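Local atomic coordinates of putative hydrolase (Agrobacterium vitis, PDB entry 3LLC), a protein that probably hydrolyses acyl ester or thioester bonds, as an acyl-protein thioesterase of the alpha/beta hydrolase family related to ABHD10. Residues Leu93-Glu106 with Arg122-Gln136. Residues are numbered along the deposited sequence; the frame is centred on the assembly and turned at random. Where two conformers were deposited one is given.
Sequences LEEALAVLDHFKPE and RLIQELKARHDNPTQ. With EDO (1,2-ethanediol), chain E; EDO (1,2-ethanediol), chain C.
L93 meets the second helix with both of its methyls: CD1 lies against the backbone of L123, while CD2 rests 3.7 Å from CB of R122 and also touches that arginine's guanidinium group obliquely. R122 itself bends back at chi2 and chi3, its NH1 bonded to OE1 of Q125. One turn on, L97 sits between apolar and charged neighbours. Its CD1 is 3.8 Å from L127 CD2 as the two side chains slide past each other in opposite directions, and the same methyl packs on L123 CD1 and obliquely on the R130 guanidinium. L100 continues the seam, its CD2 3.8 Å from L127 CD1 and tip to tip with the methyl of T135.

At D101 the chemistry turns ionic. R130 approaches end-on with two hydrogen bonds: NH2 to OD1 (2.8 Å, nearly straight at 170°), met on the syn side but out of the carboxylate plane, and NH1 to the syn lone pair of OD2 (3.0 Å). The two planes are 33° apart. A water links T135 OG1 and, weakly, D101 OD1. Beyond K104, which leaves the helical conformation with a positive phi, P105 O accepts a bond from T135 OG1 (2.8 Å), and E106 O one from Q136 N at 3.2 Å. These lead into neighbouring parallel strands 107-113 and 136-143 of the alpha/beta hydrolase sheet, and Q136 also pairs with A108.

Helix 89-103 leads into strand 107-113 and helix 115-128 follows it, after a probable GxSxG nucleophile elbow; their segments 93-103 and 122-128 cross at -57°. L93, L100, L123 and L127 are buried, L97 borders the more open, charged side, and the paired bonds fix the rotation of both flat groups.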
# COMPACT_ATOMS: atom_id res chain seq x y z
N LEU A 93 2.23 6.06 6.26
CA LEU A 93 0.90 5.81 6.80
C LEU A 93 0.22 7.13 7.18
O LEU A 93 -0.98 7.31 6.88
CB LEU A 93 0.98 4.90 8.04
CG LEU A 93 -0.30 4.74 8.87
CD1 LEU A 93 -1.44 4.05 8.03
CD2 LEU A 93 0.01 3.88 10.16
N GLU A 94 0.94 8.02 7.85
CA GLU A 94 0.41 9.32 8.23
C GLU A 94 -0.12 10.08 7.00
O GLU A 94 -1.16 10.76 7.05
CB GLU A 94 1.48 10.14 8.93
CG GLU A 94 1.00 11.49 9.45
CD GLU A 94 2.09 12.35 10.10
OE1 GLU A 94 3.31 12.09 9.92
OE2 GLU A 94 1.71 13.32 10.79
N GLU A 95 0.61 9.96 5.90
CA GLU A 95 0.20 10.61 4.64
C GLU A 95 -1.10 9.98 4.05
O GLU A 95 -2.02 10.69 3.63
CB GLU A 95 1.38 10.54 3.64
CG GLU A 95 2.58 11.41 4.07
CD GLU A 95 3.93 10.96 3.46
OE1 GLU A 95 3.89 10.23 2.45
OE2 GLU A 95 4.99 11.39 4.00
N ALA A 96 -1.16 8.66 4.02
CA ALA A 96 -2.33 7.95 3.55
C ALA A 96 -3.57 8.38 4.35
O ALA A 96 -4.60 8.70 3.76
CB ALA A 96 -2.13 6.39 3.59
N LEU A 97 -3.45 8.42 5.68
CA LEU A 97 -4.57 8.82 6.53
C LEU A 97 -4.96 10.30 6.28
O LEU A 97 -6.15 10.65 6.25
CB LEU A 97 -4.24 8.55 8.00
CG LEU A 97 -5.30 8.81 9.08
CD1 LEU A 97 -6.60 8.11 8.71
CD2 LEU A 97 -4.80 8.36 10.47
N ALA A 98 -3.96 11.18 6.12
CA ALA A 98 -4.23 12.59 5.84
C ALA A 98 -4.97 12.79 4.50
O ALA A 98 -5.83 13.67 4.37
CB ALA A 98 -2.93 13.44 5.87
N VAL A 99 -4.61 12.00 3.50
CA VAL A 99 -5.25 12.10 2.19
C VAL A 99 -6.72 11.65 2.33
O VAL A 99 -7.65 12.34 1.89
CB VAL A 99 -4.50 11.27 1.15
CG1 VAL A 99 -5.37 11.08 -0.11
CG2 VAL A 99 -3.16 11.97 0.84
N LEU A 100 -6.94 10.52 3.01
CA LEU A 100 -8.30 10.06 3.25
C LEU A 100 -9.13 11.08 4.04
O LEU A 100 -10.29 11.35 3.67
CB LEU A 100 -8.31 8.67 3.92
CG LEU A 100 -9.65 7.93 3.96
CD1 LEU A 100 -10.00 7.34 2.60
CD2 LEU A 100 -9.58 6.85 5.01
N ASP A 101 -8.56 11.68 5.09
CA ASP A 101 -9.27 12.68 5.90
C ASP A 101 -9.52 14.01 5.16
O ASP A 101 -10.42 14.79 5.53
CB ASP A 101 -8.52 12.97 7.21
CG ASP A 101 -8.50 11.75 8.17
OD1 ASP A 101 -9.27 10.77 7.96
OD2 ASP A 101 -7.71 11.77 9.15
N HIS A 102 -8.73 14.28 4.12
CA HIS A 102 -8.93 15.50 3.33
C HIS A 102 -10.20 15.37 2.46
O HIS A 102 -10.95 16.30 2.34
CB HIS A 102 -7.69 15.77 2.45
CG HIS A 102 -7.75 17.04 1.66
ND1 HIS A 102 -7.43 18.27 2.21
CD2 HIS A 102 -8.08 17.28 0.37
CE1 HIS A 102 -7.59 19.21 1.29
NE2 HIS A 102 -7.97 18.64 0.16
N PHE A 103 -10.39 14.21 1.84
CA PHE A 103 -11.48 13.97 0.90
C PHE A 103 -12.73 13.34 1.54
O PHE A 103 -13.83 13.53 1.03
CB PHE A 103 -10.97 13.09 -0.24
CG PHE A 103 -9.93 13.78 -1.10
CD1 PHE A 103 -10.32 14.83 -1.93
CD2 PHE A 103 -8.61 13.40 -1.08
CE1 PHE A 103 -9.39 15.49 -2.72
CE2 PHE A 103 -7.67 14.04 -1.87
CZ PHE A 103 -8.06 15.09 -2.69
N LYS A 104 -12.55 12.60 2.63
CA LYS A 104 -13.65 12.03 3.44
C LYS A 104 -14.71 11.27 2.65
O LYS A 104 -15.89 11.57 2.75
CB LYS A 104 -14.37 13.13 4.22
CG LYS A 104 -13.54 13.80 5.28
CD LYS A 104 -14.31 14.96 5.91
CE LYS A 104 -13.81 15.25 7.33
NZ LYS A 104 -12.32 15.32 7.44
N PRO A 105 -14.31 10.29 1.84
CA PRO A 105 -15.31 9.49 1.13
C PRO A 105 -16.18 8.74 2.14
O PRO A 105 -15.70 8.36 3.23
CB PRO A 105 -14.45 8.54 0.30
CG PRO A 105 -13.20 8.41 1.08
CD PRO A 105 -12.95 9.78 1.62
N GLU A 106 -17.47 8.57 1.81
CA GLU A 106 -18.38 7.84 2.71
C GLU A 106 -17.98 6.37 2.90
O GLU A 106 -17.98 5.86 4.02
CB GLU A 106 -19.84 7.93 2.22
CG GLU A 106 -20.32 9.35 2.01
CD GLU A 106 -21.85 9.44 1.85
OE1 GLU A 106 -22.57 8.42 2.02
OE2 GLU A 106 -22.31 10.56 1.54
N ARG A 122 -2.41 -1.33 8.37
CA ARG A 122 -2.26 -0.32 9.44
C ARG A 122 -3.39 0.74 9.37
O ARG A 122 -3.90 1.19 10.42
CB ARG A 122 -0.89 0.38 9.38
CG ARG A 122 0.30 -0.52 9.87
CD ARG A 122 0.31 -0.71 11.41
NE ARG A 122 0.46 0.55 12.11
CZ ARG A 122 -0.43 1.08 12.96
NH1 ARG A 122 -1.56 0.46 13.27
NH2 ARG A 122 -0.16 2.25 13.51
N LEU A 123 -3.76 1.15 8.16
CA LEU A 123 -4.79 2.20 7.99
C LEU A 123 -6.11 1.76 8.56
O LEU A 123 -6.77 2.52 9.27
CB LEU A 123 -4.94 2.54 6.49
CG LEU A 123 -5.81 3.69 5.99
CD1 LEU A 123 -5.47 4.95 6.73
CD2 LEU A 123 -5.57 3.88 4.48
N ILE A 124 -6.51 0.52 8.29
CA ILE A 124 -7.79 0.03 8.87
C ILE A 124 -7.75 -0.01 10.40
O ILE A 124 -8.74 0.37 11.06
CB ILE A 124 -8.25 -1.34 8.20
CG1 ILE A 124 -9.69 -1.69 8.59
CG2 ILE A 124 -7.36 -2.54 8.57
CD1 ILE A 124 -10.69 -0.91 7.83
N GLN A 125 -6.60 -0.37 10.97
CA GLN A 125 -6.40 -0.32 12.43
C GLN A 125 -6.54 1.09 12.98
O GLN A 125 -7.19 1.29 14.02
CB GLN A 125 -5.04 -0.94 12.87
CG GLN A 125 -4.93 -2.43 12.55
CD GLN A 125 -3.57 -3.04 12.93
OE1 GLN A 125 -2.53 -2.35 12.91
NE2 GLN A 125 -3.58 -4.31 13.34
N GLU A 126 -5.97 2.08 12.29
CA GLU A 126 -6.04 3.49 12.73
C GLU A 126 -7.48 4.01 12.66
O GLU A 126 -7.95 4.70 13.55
CB GLU A 126 -5.13 4.40 11.86
CG GLU A 126 -3.61 4.14 11.99
CD GLU A 126 -2.93 4.90 13.15
OE1 GLU A 126 -2.61 6.10 12.99
OE2 GLU A 126 -2.67 4.28 14.21
N LEU A 127 -8.19 3.68 11.57
CA LEU A 127 -9.61 4.09 11.46
C LEU A 127 -10.48 3.43 12.52
O LEU A 127 -11.30 4.11 13.18
CB LEU A 127 -10.15 3.80 10.05
CG LEU A 127 -9.48 4.59 8.92
CD1 LEU A 127 -9.92 4.06 7.53
CD2 LEU A 127 -9.75 6.08 9.03
N LYS A 128 -10.31 2.13 12.75
CA LYS A 128 -11.10 1.44 13.80
C LYS A 128 -10.79 1.97 15.21
O LYS A 128 -11.67 1.97 16.07
CB LYS A 128 -10.98 -0.11 13.70
CG LYS A 128 -11.71 -0.67 12.43
CD LYS A 128 -11.54 -2.19 12.08
CE LYS A 128 -12.39 -3.13 12.96
NZ LYS A 128 -13.85 -2.81 12.94
N ALA A 129 -9.59 2.50 15.45
CA ALA A 129 -9.26 3.10 16.77
C ALA A 129 -9.94 4.45 17.03
O ALA A 129 -9.96 4.91 18.17
CB ALA A 129 -7.73 3.25 16.94
N ARG A 130 -10.50 5.08 16.00
CA ARG A 130 -11.10 6.42 16.16
C ARG A 130 -12.56 6.37 16.54
O ARG A 130 -13.28 5.43 16.21
CB ARG A 130 -10.95 7.25 14.88
CG ARG A 130 -9.54 7.34 14.45
CD ARG A 130 -9.18 8.59 13.72
NE ARG A 130 -9.83 8.70 12.43
CZ ARG A 130 -9.31 9.34 11.37
NH1 ARG A 130 -8.11 9.90 11.40
NH2 ARG A 130 -10.01 9.38 10.25
N HIS A 131 -12.99 7.42 17.24
CA HIS A 131 -14.39 7.63 17.61
C HIS A 131 -15.16 8.23 16.43
O HIS A 131 -16.19 7.69 16.02
CB HIS A 131 -14.49 8.60 18.80
CG HIS A 131 -14.07 8.01 20.11
ND1 HIS A 131 -14.53 8.51 21.32
CD2 HIS A 131 -13.26 6.97 20.41
CE1 HIS A 131 -14.00 7.80 22.31
NE2 HIS A 131 -13.23 6.87 21.78
N ASP A 132 -14.66 9.34 15.89
CA ASP A 132 -15.29 10.02 14.76
C ASP A 132 -14.70 9.49 13.44
O ASP A 132 -13.59 9.90 13.04
CB ASP A 132 -15.08 11.54 14.85
N ASN A 133 -15.42 8.56 12.80
CA ASN A 133 -15.01 8.09 11.49
C ASN A 133 -16.08 8.28 10.42
O ASN A 133 -17.05 7.51 10.31
CB ASN A 133 -14.53 6.65 11.52
CG ASN A 133 -13.62 6.33 10.37
OD1 ASN A 133 -13.12 7.23 9.66
ND2 ASN A 133 -13.40 5.05 10.15
N PRO A 134 -15.90 9.34 9.61
CA PRO A 134 -16.81 9.52 8.48
C PRO A 134 -16.58 8.49 7.35
O PRO A 134 -17.45 8.32 6.49
CB PRO A 134 -16.50 10.94 7.98
CG PRO A 134 -15.10 11.24 8.44
CD PRO A 134 -14.75 10.27 9.56
N THR A 135 -15.44 7.79 7.37
CA THR A 135 -15.12 6.80 6.34
C THR A 135 -15.13 5.34 6.83
O THR A 135 -14.31 4.95 7.65
CB THR A 135 -13.74 7.08 5.71
OG1 THR A 135 -13.74 8.42 5.16
CG2 THR A 135 -13.46 6.06 4.58
N GLN A 136 -16.07 4.55 6.29
CA GLN A 136 -16.12 3.11 6.52
C GLN A 136 -15.32 2.42 5.39
O GLN A 136 -15.52 2.73 4.24
CB GLN A 136 -17.57 2.61 6.49
CG GLN A 136 -18.64 3.51 7.15
CD GLN A 136 -18.27 4.01 8.55
OE1 GLN A 136 -17.49 3.38 9.26
NE2 GLN A 136 -18.84 5.15 8.94
C1 EDO E . -13.21 0.86 9.10
O1 EDO E . -14.46 0.76 8.42
C2 EDO E . -13.22 2.16 9.88
O2 EDO E . -14.48 2.40 10.52
C1 EDO C . -2.27 -7.02 16.55
O1 EDO C . -1.00 -7.66 16.70
C2 EDO C . -2.66 -7.14 15.10
O2 EDO C . -1.86 -6.25 14.37
O HOH W 1 -12.32 10.28 6.69